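Local coordinates for KLLA0E08119p (Kluyveromyces lactis, PDB 3VA7), which probably carboxylates urea in a biotin-dependent, ATP-consuming reaction, forming the urea-1-carboxylate that another part of the full-length enzyme would hydrolyse, at residues K29-L35 against M53-V58; R519-N524 against P640-P646; K526-L530 against R593-D597. All coordinates share one frame; numbering follows the deposited sequence.

Interaction 1 belongs to the N-terminal part of the biotin carboxylase region, whereas interactions 2 and 3 both lie in the carboxyltransferase region, subdomains A and B. The centre of interaction 1 is about 60 Å from that of interaction 2 and about 52 Å from that of interaction 3, so the first contact stands apart. Interactions 2 and 3 are neighbours, with centres about 10 Å apart, and they touch: N523 OD1 and G594 N are 2.6 Å apart, and F644 O and R593 NH1 3.1 Å, both probable hydrogen bonds. None of the three contacts supplies a residue known to line the biotin or urea pocket, or to bind sodium.

Interaction 1. Residues K29-L35 against M53-V58; sequences KPFETVL and MGIKSV
T33, V34 and L35 run parallel to K56, S57 and V58, and the close fit of the contact lies along this ladder and its apolar faces. V34 uses both its backbone polar groups: its N-H goes to K56 O (2.9 Å) and its carbonyl takes the N-H of V58, while K56 N binds E32 O at 2.8 Å. I55, just before the strand, is the side chain most deeply engaged. With CG1 anti to the carbonyl carbon (chi1 -57°), its two branches spread under the opposing chain: CG2 meets V34 CG2 at 3.7 Å, and CD1 reaches P30 CG. A β-branched residue suits a place that needs apolar surface in two directions at once. M53 CE touches P30 CG at 3.9 Å, the two side chains crossing at about a right angle. L50 of helix 40-53 touches both V34 and I55. On the other face L35 CD1 rests on V58 CG1 (3.8 Å), helix 92-101 covers L35, and K56 CB presses on T33 CG2 at 3.5 Å.

The solvent side is looser. The exposed end of K56 leaves NZ 6.6 Å from E32 OE2, too far for a salt bridge. K29 bends at chi3 (-51°), and CE lies 3.5 Å from M53 O, the charged end running past the helix end. G54, at positive phi, closes helix 40-53 in a Schellman motif, and the chain turns there into its next strand. Strand 33-36, helix 40-53 and strand 56-61 thus form a beta-alpha-beta unit of the Rossmann-like parallel sheet that opens the biotin carboxylase region.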
ATOM      1  N   LYS A  29      -3.920 -47.429  -0.860  1.00 56.85           N
ATOM      2  CA  LYS A  29      -3.108 -46.217  -0.877  1.00 54.65           C
ATOM      3  C   LYS A  29      -1.873 -46.428  -1.783  1.00 53.41           C
ATOM      4  O   LYS A  29      -0.938 -47.167  -1.414  1.00 53.46           O
ATOM      5  CB  LYS A  29      -2.702 -45.808   0.528  1.00 55.07           C
ATOM      6  CG  LYS A  29      -2.170 -44.378   0.632  1.00 54.54           C
ATOM      7  CD  LYS A  29      -2.321 -43.838   2.027  1.00 54.25           C
ATOM      8  CE  LYS A  29      -3.747 -44.029   2.493  1.00 56.54           C
ATOM      9  NZ  LYS A  29      -3.836 -43.872   3.958  1.00 58.29           N
ATOM     10  N   PRO A  30      -1.874 -45.806  -2.987  1.00 51.36           N
ATOM     11  CA  PRO A  30      -0.806 -46.030  -3.972  1.00 49.87           C
ATOM     12  C   PRO A  30       0.604 -45.793  -3.453  1.00 48.55           C
ATOM     13  O   PRO A  30       1.514 -46.536  -3.800  1.00 48.80           O
ATOM     14  CB  PRO A  30      -1.140 -45.023  -5.092  1.00 49.35           C
ATOM     15  CG  PRO A  30      -2.213 -44.163  -4.547  1.00 49.59           C
ATOM     16  CD  PRO A  30      -2.948 -44.976  -3.557  1.00 51.08           C
ATOM     17  N   PHE A  31       0.767 -44.743  -2.655  1.00 47.26           N
ATOM     18  CA  PHE A  31       2.054 -44.257  -2.169  1.00 46.03           C
ATOM     19  C   PHE A  31       1.818 -43.577  -0.815  1.00 45.23           C
ATOM     20  O   PHE A  31       0.724 -43.101  -0.534  1.00 44.34           O
ATOM     21  CB  PHE A  31       2.672 -43.221  -3.108  1.00 45.80           C
ATOM     22  CG  PHE A  31       2.938 -43.701  -4.506  1.00 46.38           C
ATOM     23  CD1 PHE A  31       4.049 -44.499  -4.791  1.00 44.59           C
ATOM     24  CD2 PHE A  31       2.114 -43.293  -5.559  1.00 45.05           C
ATOM     25  CE1 PHE A  31       4.304 -44.916  -6.088  1.00 43.06           C
ATOM     26  CE2 PHE A  31       2.377 -43.696  -6.854  1.00 44.29           C
ATOM     27  CZ  PHE A  31       3.485 -44.519  -7.118  1.00 43.95           C
ATOM     28  N   GLU A  32       2.864 -43.535   0.000  1.00 44.43           N
ATOM     29  CA  GLU A  32       2.761 -43.103   1.365  1.00 44.28           C
ATOM     30  C   GLU A  32       3.133 -41.615   1.409  1.00 42.76           C
ATOM     31  O   GLU A  32       2.388 -40.787   1.924  1.00 42.11           O
ATOM     32  CB  GLU A  32       3.694 -43.976   2.221  1.00 45.34           C
ATOM     33  CG  GLU A  32       3.133 -44.469   3.564  1.00 50.82           C
ATOM     34  CD  GLU A  32       1.725 -45.078   3.450  1.00 57.09           C
ATOM     35  OE1 GLU A  32       1.555 -45.992   2.603  1.00 57.46           O
ATOM     36  OE2 GLU A  32       0.795 -44.645   4.212  1.00 59.25           O
ATOM     37  N   THR A  33       4.282 -41.278   0.834  1.00 41.14           N
ATOM     38  CA  THR A  33       4.665 -39.897   0.682  1.00 39.92           C
ATOM     39  C   THR A  33       5.011 -39.682  -0.813  1.00 38.41           C
ATOM     40  O   THR A  33       5.588 -40.572  -1.438  1.00 38.66           O
ATOM     41  CB  THR A  33       5.820 -39.492   1.685  1.00 40.07           C
ATOM     42  OG1 THR A  33       7.017 -40.159   1.343  1.00 43.81           O
ATOM     43  CG2 THR A  33       5.534 -39.943   3.083  1.00 39.73           C
ATOM     44  N   VAL A  34       4.622 -38.535  -1.381  1.00 35.78           N
ATOM     45  CA  VAL A  34       4.808 -38.205  -2.803  1.00 33.63           C
ATOM     46  C   VAL A  34       5.414 -36.792  -2.912  1.00 32.86           C
ATOM     47  O   VAL A  34       4.917 -35.886  -2.296  1.00 31.98           O
ATOM     48  CB  VAL A  34       3.432 -38.226  -3.596  1.00 33.35           C
ATOM     49  CG1 VAL A  34       3.563 -37.547  -4.943  1.00 33.30           C
ATOM     50  CG2 VAL A  34       2.893 -39.614  -3.810  1.00 31.02           C
ATOM     51  N   LEU A  35       6.476 -36.591  -3.690  1.00 33.09           N
ATOM     52  CA  LEU A  35       7.043 -35.232  -3.891  1.00 33.53           C
ATOM     53  C   LEU A  35       6.515 -34.567  -5.170  1.00 33.34           C
ATOM     54  O   LEU A  35       6.330 -35.265  -6.175  1.00 33.67           O
ATOM     55  CB  LEU A  35       8.552 -35.308  -3.976  1.00 33.68           C
ATOM     56  CG  LEU A  35       9.364 -34.032  -4.240  1.00 34.84           C
ATOM     57  CD1 LEU A  35      10.614 -34.149  -3.362  1.00 31.14           C
ATOM     58  CD2 LEU A  35       9.699 -33.754  -5.775  1.00 31.27           C
ATOM     59  N   MET A  53      -6.441 -38.032  -0.270  1.00 34.65           N
ATOM     60  CA  MET A  53      -6.096 -39.437  -0.316  1.00 33.74           C
ATOM     61  C   MET A  53      -5.286 -39.902   0.905  1.00 33.88           C
ATOM     62  O   MET A  53      -5.003 -41.104   1.033  1.00 35.11           O
ATOM     63  CB  MET A  53      -5.335 -39.731  -1.602  1.00 33.88           C
ATOM     64  CG  MET A  53      -6.176 -39.591  -2.897  1.00 34.48           C
ATOM     65  SD  MET A  53      -5.190 -39.905  -4.395  1.00 34.40           S
ATOM     66  CE  MET A  53      -5.178 -41.690  -4.433  1.00 31.35           C
ATOM     67  N   GLY A  54      -4.911 -38.993   1.806  1.00 32.40           N
ATOM     68  CA  GLY A  54      -4.220 -39.393   3.022  1.00 31.76           C
ATOM     69  C   GLY A  54      -2.766 -39.728   2.744  1.00 32.78           C
ATOM     70  O   GLY A  54      -2.130 -40.466   3.527  1.00 33.18           O
ATOM     71  N   ILE A  55      -2.255 -39.188   1.625  1.00 32.76           N
ATOM     72  CA  ILE A  55      -0.887 -39.321   1.172  1.00 32.88           C
ATOM     73  C   ILE A  55      -0.045 -38.096   1.550  1.00 34.30           C
ATOM     74  O   ILE A  55      -0.424 -36.957   1.260  1.00 35.06           O
ATOM     75  CB  ILE A  55      -0.837 -39.433  -0.346  1.00 32.55           C
ATOM     76  CG1 ILE A  55      -1.687 -40.619  -0.837  1.00 32.73           C
ATOM     77  CG2 ILE A  55       0.612 -39.522  -0.835  1.00 30.14           C
ATOM     78  CD1 ILE A  55      -1.694 -40.758  -2.365  1.00 30.57           C
ATOM     79  N   LYS A  56       1.106 -38.324   2.169  1.00 34.53           N
ATOM     80  CA  LYS A  56       1.892 -37.230   2.654  1.00 35.19           C
ATOM     81  C   LYS A  56       2.520 -36.590   1.449  1.00 34.65           C
ATOM     82  O   LYS A  56       2.903 -37.292   0.547  1.00 35.52           O
ATOM     83  CB  LYS A  56       2.910 -37.693   3.726  1.00 35.87           C
ATOM     84  CG  LYS A  56       2.284 -37.653   5.165  1.00 39.23           C
ATOM     85  CD  LYS A  56       2.688 -38.859   6.024  1.00 49.12           C
ATOM     86  CE  LYS A  56       4.248 -38.906   6.376  1.00 54.93           C
ATOM     87  NZ  LYS A  56       4.846 -40.219   6.944  1.00 53.02           N
ATOM     88  N   SER A  57       2.572 -35.257   1.420  1.00 33.56           N
ATOM     89  CA  SER A  57       3.105 -34.527   0.313  1.00 31.90           C
ATOM     90  C   SER A  57       4.363 -33.760   0.665  1.00 31.79           C
ATOM     91  O   SER A  57       4.584 -33.301   1.808  1.00 31.70           O
ATOM     92  CB  SER A  57       2.069 -33.552  -0.232  1.00 32.23           C
ATOM     93  OG  SER A  57       1.791 -32.524   0.692  1.00 32.88           O
ATOM     94  N   VAL A  58       5.188 -33.599  -0.359  1.00 30.91           N
ATOM     95  CA  VAL A  58       6.420 -32.874  -0.240  1.00 29.79           C
ATOM     96  C   VAL A  58       6.524 -31.766  -1.289  1.00 29.86           C
ATOM     97  O   VAL A  58       6.463 -32.031  -2.502  1.00 29.61           O
ATOM     98  CB  VAL A  58       7.581 -33.832  -0.410  1.00 29.47           C
ATOM     99  CG1 VAL A  58       8.863 -33.080  -0.182  1.00 29.94           C
ATOM    100  CG2 VAL A  58       7.450 -34.991   0.589  1.00 27.56           C
TER

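Interaction 2. Residues R519-N524 against P640-P646; sequences RVVGNN and PAPDFEP
G522 ends helix 511-520 in a Schellman motif, and its carbonyl receives the loop 640-646 that crosses the helix end in the carboxyltransferase region. Two neighbouring donors grip G522 O: D643 N at 2.9 Å, almost straight on to the carbonyl, and F644 N at 3.2 Å, from well to one side. Glycine suits this turn twice over, because phi is positive and because a side chain would point into F644 O.

One turn back, R519 lays its guanidinium flat over the F644 ring. The group centres are 3.8 Å apart and the planes differ by only 17°, a stack that is also a cation-pi contact, offset toward the rim, over the CG and CD1 atoms. The chain starts with CG anti to the backbone N (chi1 -178°) and bends at chi2, which brings the planar group over the ring; NE makes a weak hydrogen bond to I800 O. D643 CB lies 3.6 Å above the other face, so the ring is held between two neighbours. Replacing R519 by a leucine would probably cost F644 its cationic cover and I800 O its weak bond, leaving the ring freer to turn.

Farther along, N524 ND2 donates to D643 OD2 at 3.1 Å, on the syn side but 34° out of the carboxylate plane; N524 OD1 is bonded to K526 N. P646 CB packs near V520 O. Prolines restrict the backbone of this irregular loop, while D643 and F644 supply the donors. Three components thus fasten it: paired backbone bonds to G522 O, an amide-to-carboxylate bond and the cation-pi stack.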
ATOM      1  N   ARG A 519     -17.757  18.467  -9.701  1.00 36.68           N
ATOM      2  CA  ARG A 519     -19.064  19.004 -10.020  1.00 37.05           C
ATOM      3  C   ARG A 519     -19.169  19.425 -11.499  1.00 35.67           C
ATOM      4  O   ARG A 519     -20.196  19.213 -12.133  1.00 35.06           O
ATOM      5  CB  ARG A 519     -19.394  20.193  -9.092  1.00 37.88           C
ATOM      6  CG  ARG A 519     -20.779  20.800  -9.315  1.00 40.45           C
ATOM      7  CD  ARG A 519     -21.860  19.772  -9.227  1.00 44.70           C
ATOM      8  NE  ARG A 519     -23.149  20.397  -8.939  1.00 53.53           N
ATOM      9  CZ  ARG A 519     -24.106  20.615  -9.852  1.00 56.79           C
ATOM     10  NH1 ARG A 519     -25.262  21.163  -9.480  1.00 57.83           N
ATOM     11  NH2 ARG A 519     -23.920  20.272 -11.129  1.00 55.94           N
ATOM     12  N   VAL A 520     -18.099  19.977 -12.050  1.00 34.66           N
ATOM     13  CA  VAL A 520     -18.179  20.526 -13.380  1.00 34.65           C
ATOM     14  C   VAL A 520     -18.584  19.432 -14.358  1.00 35.62           C
ATOM     15  O   VAL A 520     -19.193  19.710 -15.404  1.00 36.42           O
ATOM     16  CB  VAL A 520     -16.879  21.199 -13.795  1.00 34.52           C
ATOM     17  CG1 VAL A 520     -16.807  21.341 -15.296  1.00 33.43           C
ATOM     18  CG2 VAL A 520     -16.674  22.549 -13.034  1.00 32.71           C
ATOM     19  N   VAL A 521     -18.284  18.188 -14.002  1.00 35.00           N
ATOM     20  CA  VAL A 521     -18.538  17.069 -14.867  1.00 34.63           C
ATOM     21  C   VAL A 521     -19.782  16.318 -14.389  1.00 34.94           C
ATOM     22  O   VAL A 521     -20.200  15.320 -15.006  1.00 34.89           O
ATOM     23  CB  VAL A 521     -17.339  16.132 -14.833  1.00 35.17           C
ATOM     24  CG1 VAL A 521     -17.633  14.981 -15.579  1.00 37.72           C
ATOM     25  CG2 VAL A 521     -16.064  16.771 -15.446  1.00 36.53           C
ATOM     26  N   GLY A 522     -20.400  16.772 -13.299  1.00 34.76           N
ATOM     27  CA  GLY A 522     -21.634  16.139 -12.841  1.00 35.11           C
ATOM     28  C   GLY A 522     -21.432  14.845 -12.050  1.00 36.02           C
ATOM     29  O   GLY A 522     -22.364  14.054 -11.886  1.00 36.61           O
ATOM     30  N   ASN A 523     -20.214  14.625 -11.540  1.00 35.69           N
ATOM     31  CA  ASN A 523     -19.940  13.487 -10.670  1.00 34.13           C
ATOM     32  C   ASN A 523     -20.678  13.628  -9.324  1.00 33.40           C
ATOM     33  O   ASN A 523     -20.745  14.727  -8.759  1.00 32.31           O
ATOM     34  CB  ASN A 523     -18.420  13.346 -10.436  1.00 33.17           C
ATOM     35  CG  ASN A 523     -17.692  12.570 -11.555  1.00 34.44           C
ATOM     36  OD1 ASN A 523     -18.304  11.881 -12.365  1.00 35.04           O
ATOM     37  ND2 ASN A 523     -16.358  12.661 -11.567  1.00 35.68           N
ATOM     38  N   ASN A 524     -21.219  12.514  -8.805  1.00 33.66           N
ATOM     39  CA  ASN A 524     -21.426  12.356  -7.343  1.00 33.33           C
ATOM     40  C   ASN A 524     -20.158  12.805  -6.569  1.00 33.00           C
ATOM     41  O   ASN A 524     -19.040  12.599  -7.047  1.00 32.83           O
ATOM     42  CB  ASN A 524     -21.736  10.904  -7.007  1.00 33.43           C
ATOM     43  CG  ASN A 524     -21.978  10.692  -5.509  1.00 33.97           C
ATOM     44  OD1 ASN A 524     -21.023  10.466  -4.752  1.00 35.35           O
ATOM     45  ND2 ASN A 524     -23.270  10.739  -5.080  1.00 28.07           N
ATOM     46  N   PRO A 640     -20.014   5.335  -7.658  1.00 44.60           N
ATOM     47  CA  PRO A 640     -21.298   6.030  -7.722  1.00 44.55           C
ATOM     48  C   PRO A 640     -21.469   6.792  -9.056  1.00 44.23           C
ATOM     49  O   PRO A 640     -20.654   7.637  -9.410  1.00 43.94           O
ATOM     50  CB  PRO A 640     -21.237   6.962  -6.530  1.00 44.45           C
ATOM     51  CG  PRO A 640     -19.830   7.259  -6.385  1.00 44.44           C
ATOM     52  CD  PRO A 640     -19.058   6.062  -6.819  1.00 44.21           C
ATOM     53  N   ALA A 641     -22.501   6.399  -9.802  1.00 44.27           N
ATOM     54  CA  ALA A 641     -22.982   7.059 -11.017  1.00 43.86           C
ATOM     55  C   ALA A 641     -23.154   8.577 -10.843  1.00 43.64           C
ATOM     56  O   ALA A 641     -23.553   9.028  -9.743  1.00 44.45           O
ATOM     57  CB  ALA A 641     -24.325   6.437 -11.401  1.00 43.50           C
ATOM     58  N   PRO A 642     -22.914   9.363 -11.922  1.00 43.47           N
ATOM     59  CA  PRO A 642     -23.014  10.814 -11.799  1.00 43.58           C
ATOM     60  C   PRO A 642     -24.434  11.307 -11.455  1.00 44.20           C
ATOM     61  O   PRO A 642     -25.445  10.648 -11.718  1.00 43.75           O
ATOM     62  CB  PRO A 642     -22.558  11.324 -13.182  1.00 43.26           C
ATOM     63  CG  PRO A 642     -21.929  10.144 -13.882  1.00 41.84           C
ATOM     64  CD  PRO A 642     -22.692   8.976 -13.334  1.00 43.69           C
ATOM     65  N   ASP A 643     -24.491  12.461 -10.829  1.00 45.05           N
ATOM     66  CA  ASP A 643     -25.730  12.965 -10.305  1.00 46.10           C
ATOM     67  C   ASP A 643     -26.311  14.061 -11.196  1.00 46.88           C
ATOM     68  O   ASP A 643     -27.502  14.335 -11.132  1.00 46.93           O
ATOM     69  CB  ASP A 643     -25.467  13.529  -8.898  1.00 46.61           C
ATOM     70  CG  ASP A 643     -25.416  12.425  -7.824  1.00 46.93           C
ATOM     71  OD1 ASP A 643     -25.819  11.291  -8.169  1.00 50.19           O
ATOM     72  OD2 ASP A 643     -25.019  12.691  -6.661  1.00 43.83           O
ATOM     73  N   PHE A 644     -25.468  14.685 -12.023  1.00 46.77           N
ATOM     74  CA  PHE A 644     -25.772  16.007 -12.563  1.00 46.72           C
ATOM     75  C   PHE A 644     -25.372  16.013 -14.001  1.00 47.22           C
ATOM     76  O   PHE A 644     -24.505  15.248 -14.391  1.00 48.37           O
ATOM     77  CB  PHE A 644     -24.968  17.097 -11.841  1.00 45.77           C
ATOM     78  CG  PHE A 644     -25.163  17.122 -10.366  1.00 45.63           C
ATOM     79  CD1 PHE A 644     -24.071  16.929  -9.508  1.00 45.79           C
ATOM     80  CD2 PHE A 644     -26.434  17.323  -9.813  1.00 45.73           C
ATOM     81  CE1 PHE A 644     -24.236  16.938  -8.090  1.00 44.78           C
ATOM     82  CE2 PHE A 644     -26.632  17.350  -8.386  1.00 45.54           C
ATOM     83  CZ  PHE A 644     -25.518  17.153  -7.525  1.00 45.52           C
ATOM     84  N   GLU A 645     -25.968  16.883 -14.803  1.00 47.32           N
ATOM     85  CA  GLU A 645     -25.492  17.017 -16.182  1.00 47.14           C
ATOM     86  C   GLU A 645     -24.229  17.845 -16.077  1.00 45.37           C
ATOM     87  O   GLU A 645     -24.145  18.722 -15.202  1.00 45.84           O
ATOM     88  CB  GLU A 645     -26.568  17.706 -17.048  1.00 47.95           C
ATOM     89  CG  GLU A 645     -26.673  17.203 -18.489  1.00 51.70           C
ATOM     90  CD  GLU A 645     -26.990  15.704 -18.565  1.00 57.64           C
ATOM     91  OE1 GLU A 645     -27.859  15.243 -17.777  1.00 57.93           O
ATOM     92  OE2 GLU A 645     -26.350  14.989 -19.400  1.00 60.18           O
ATOM     93  N   PRO A 646     -23.226  17.595 -16.931  1.00 43.90           N
ATOM     94  CA  PRO A 646     -22.069  18.498 -16.736  1.00 43.34           C
ATOM     95  C   PRO A 646     -22.422  20.002 -16.977  1.00 42.87           C
ATOM     96  O   PRO A 646     -23.454  20.311 -17.563  1.00 42.88           O
ATOM     97  CB  PRO A 646     -21.011  17.966 -17.726  1.00 42.32           C
ATOM     98  CG  PRO A 646     -21.542  16.663 -18.233  1.00 42.26           C
ATOM     99  CD  PRO A 646     -23.036  16.696 -18.078  1.00 43.83           C
TER

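Interaction 3. Residues K526-L530 against R593-D597; sequences KSPAL and RGGID
The peptide group joining P528 to A529 is the flat group at the middle of this contact, and I596 covers one of its faces. The backbone N of I596 reaches P528 O at 3.3 Å, but from above, 39° out of the carbonyl plane and not on a lone pair, so the bond is long and poorly directed. I596 CD1 lies over the same face, 3.7 Å from P528 O, and also touches A529 C, the next carbonyl carbon. G595 CA comes to P528 O from beside the group, as a CA-H...O contact of 3.5 Å.

I596 has CG1 anti to its carbonyl carbon (chi1 -60°), which sends CD1 along the peptide toward L530. There it meets L530 CD2 at 3.8 Å, the two side chains crossing at about a right angle. Apolar branched chains suit this buried place, filling it without a polar group to satisfy.

Strand 529-533 lies between strands 488-490 and 587-592 in an antiparallel sheet of the carboxyltransferase region, and A529 and L530 make backbone hydrogen bonds to Q490 and L590 on its two sides. Segment 593-597 leaves strand 587-592 and passes beside P528 at the start of strand 529-533. Proline suits the buried place, its ring packing on L639 and V489 while its oxygen still accepts.

G594 and G595 both have positive phi, and at G594 a side chain would jam against the preceding carbonyl oxygen. At G595 one would run into P528 CD and S527 OG; with no side chain there, S527 OG sits 3.9 Å from G595 CA. S527 O accepts from N518 ND2 of helix 511-520.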
ATOM      1  N   LYS A 526     -18.463  11.724  -4.216  1.00 35.21           N
ATOM      2  CA  LYS A 526     -17.582  10.640  -3.815  1.00 36.94           C
ATOM      3  C   LYS A 526     -16.687  10.077  -4.950  1.00 36.64           C
ATOM      4  O   LYS A 526     -15.945   9.110  -4.746  1.00 36.27           O
ATOM      5  CB  LYS A 526     -18.406   9.504  -3.199  1.00 37.61           C
ATOM      6  CG  LYS A 526     -18.657   9.642  -1.698  1.00 42.78           C
ATOM      7  CD  LYS A 526     -19.909   8.888  -1.163  1.00 50.82           C
ATOM      8  CE  LYS A 526     -20.257   9.375   0.290  1.00 56.60           C
ATOM      9  NZ  LYS A 526     -21.622   8.943   0.846  1.00 59.98           N
ATOM     10  N   SER A 527     -16.776  10.664  -6.142  1.00 36.34           N
ATOM     11  CA  SER A 527     -16.042  10.141  -7.281  1.00 35.41           C
ATOM     12  C   SER A 527     -14.566  10.439  -7.116  1.00 34.73           C
ATOM     13  O   SER A 527     -14.196  11.502  -6.606  1.00 35.21           O
ATOM     14  CB  SER A 527     -16.542  10.779  -8.561  1.00 35.31           C
ATOM     15  OG  SER A 527     -17.580  10.015  -9.109  1.00 34.51           O
ATOM     16  N   PRO A 528     -13.712   9.503  -7.523  1.00 33.54           N
ATOM     17  CA  PRO A 528     -12.312   9.850  -7.428  1.00 33.25           C
ATOM     18  C   PRO A 528     -11.825  10.553  -8.693  1.00 32.91           C
ATOM     19  O   PRO A 528     -12.359  10.312  -9.785  1.00 32.77           O
ATOM     20  CB  PRO A 528     -11.638   8.495  -7.278  1.00 32.90           C
ATOM     21  CG  PRO A 528     -12.509   7.618  -8.029  1.00 34.11           C
ATOM     22  CD  PRO A 528     -13.906   8.079  -7.800  1.00 33.07           C
ATOM     23  N   ALA A 529     -10.769  11.347  -8.522  1.00 32.42           N
ATOM     24  CA  ALA A 529     -10.257  12.281  -9.502  1.00 32.13           C
ATOM     25  C   ALA A 529      -8.742  12.290  -9.362  1.00 31.65           C
ATOM     26  O   ALA A 529      -8.235  11.684  -8.429  1.00 31.53           O
ATOM     27  CB  ALA A 529     -10.830  13.677  -9.196  1.00 31.91           C
ATOM     28  N   LEU A 530      -8.010  12.969 -10.249  1.00 31.35           N
ATOM     29  CA  LEU A 530      -6.552  13.061 -10.057  1.00 32.19           C
ATOM     30  C   LEU A 530      -6.112  14.396  -9.486  1.00 32.80           C
ATOM     31  O   LEU A 530      -6.535  15.457  -9.935  1.00 33.48           O
ATOM     32  CB  LEU A 530      -5.773  12.795 -11.350  1.00 32.30           C
ATOM     33  CG  LEU A 530      -6.016  11.465 -12.110  1.00 33.49           C
ATOM     34  CD1 LEU A 530      -5.300  11.480 -13.463  1.00 30.52           C
ATOM     35  CD2 LEU A 530      -5.638  10.228 -11.247  1.00 30.10           C
ATOM     36  N   ARG A 593     -15.901  12.115 -15.902  1.00 35.96           N
ATOM     37  CA  ARG A 593     -17.283  11.750 -15.601  1.00 36.46           C
ATOM     38  C   ARG A 593     -17.346  10.261 -15.199  1.00 36.59           C
ATOM     39  O   ARG A 593     -16.781   9.415 -15.882  1.00 36.51           O
ATOM     40  CB  ARG A 593     -18.218  12.064 -16.797  1.00 36.35           C
ATOM     41  CG  ARG A 593     -19.710  12.034 -16.416  1.00 35.87           C
ATOM     42  CD  ARG A 593     -20.627  12.114 -17.654  1.00 37.48           C
ATOM     43  NE  ARG A 593     -22.051  11.948 -17.367  1.00 35.76           N
ATOM     44  CZ  ARG A 593     -22.780  12.767 -16.595  1.00 37.32           C
ATOM     45  NH1 ARG A 593     -22.207  13.818 -15.999  1.00 35.81           N
ATOM     46  NH2 ARG A 593     -24.089  12.522 -16.392  1.00 35.95           N
ATOM     47  N   GLY A 594     -17.986   9.968 -14.069  1.00 37.08           N
ATOM     48  CA  GLY A 594     -18.109   8.608 -13.570  1.00 38.21           C
ATOM     49  C   GLY A 594     -16.993   8.183 -12.614  1.00 39.54           C
ATOM     50  O   GLY A 594     -17.109   7.160 -11.940  1.00 40.41           O
ATOM     51  N   GLY A 595     -15.904   8.942 -12.566  1.00 39.45           N
ATOM     52  CA  GLY A 595     -14.853   8.720 -11.593  1.00 40.69           C
ATOM     53  C   GLY A 595     -13.873   7.672 -12.056  1.00 41.58           C
ATOM     54  O   GLY A 595     -14.101   7.053 -13.083  1.00 42.62           O
ATOM     55  N   ILE A 596     -12.780   7.473 -11.314  1.00 41.69           N
ATOM     56  CA  ILE A 596     -11.757   6.484 -11.692  1.00 41.47           C
ATOM     57  C   ILE A 596     -11.927   5.198 -10.872  1.00 42.08           C
ATOM     58  O   ILE A 596     -12.256   5.267  -9.685  1.00 41.85           O
ATOM     59  CB  ILE A 596     -10.340   7.033 -11.463  1.00 41.13           C
ATOM     60  CG1 ILE A 596     -10.090   8.281 -12.294  1.00 38.97           C
ATOM     61  CG2 ILE A 596      -9.299   5.974 -11.739  1.00 40.37           C
ATOM     62  CD1 ILE A 596      -9.280   9.310 -11.539  1.00 37.09           C
ATOM     63  N   ASP A 597     -11.689   4.035 -11.500  1.00 42.55           N
ATOM     64  CA  ASP A 597     -12.040   2.735 -10.888  1.00 43.09           C
ATOM     65  C   ASP A 597     -10.896   2.015 -10.229  1.00 41.62           C
ATOM     66  O   ASP A 597     -10.093   1.302 -10.866  1.00 40.73           O
ATOM     67  CB  ASP A 597     -12.750   1.777 -11.861  1.00 44.77           C
ATOM     68  CG  ASP A 597     -13.550   0.676 -11.121  1.00 50.03           C
ATOM     69  OD1 ASP A 597     -14.554   0.991 -10.403  1.00 53.94           O
ATOM     70  OD2 ASP A 597     -13.160  -0.507 -11.263  1.00 54.59           O
TER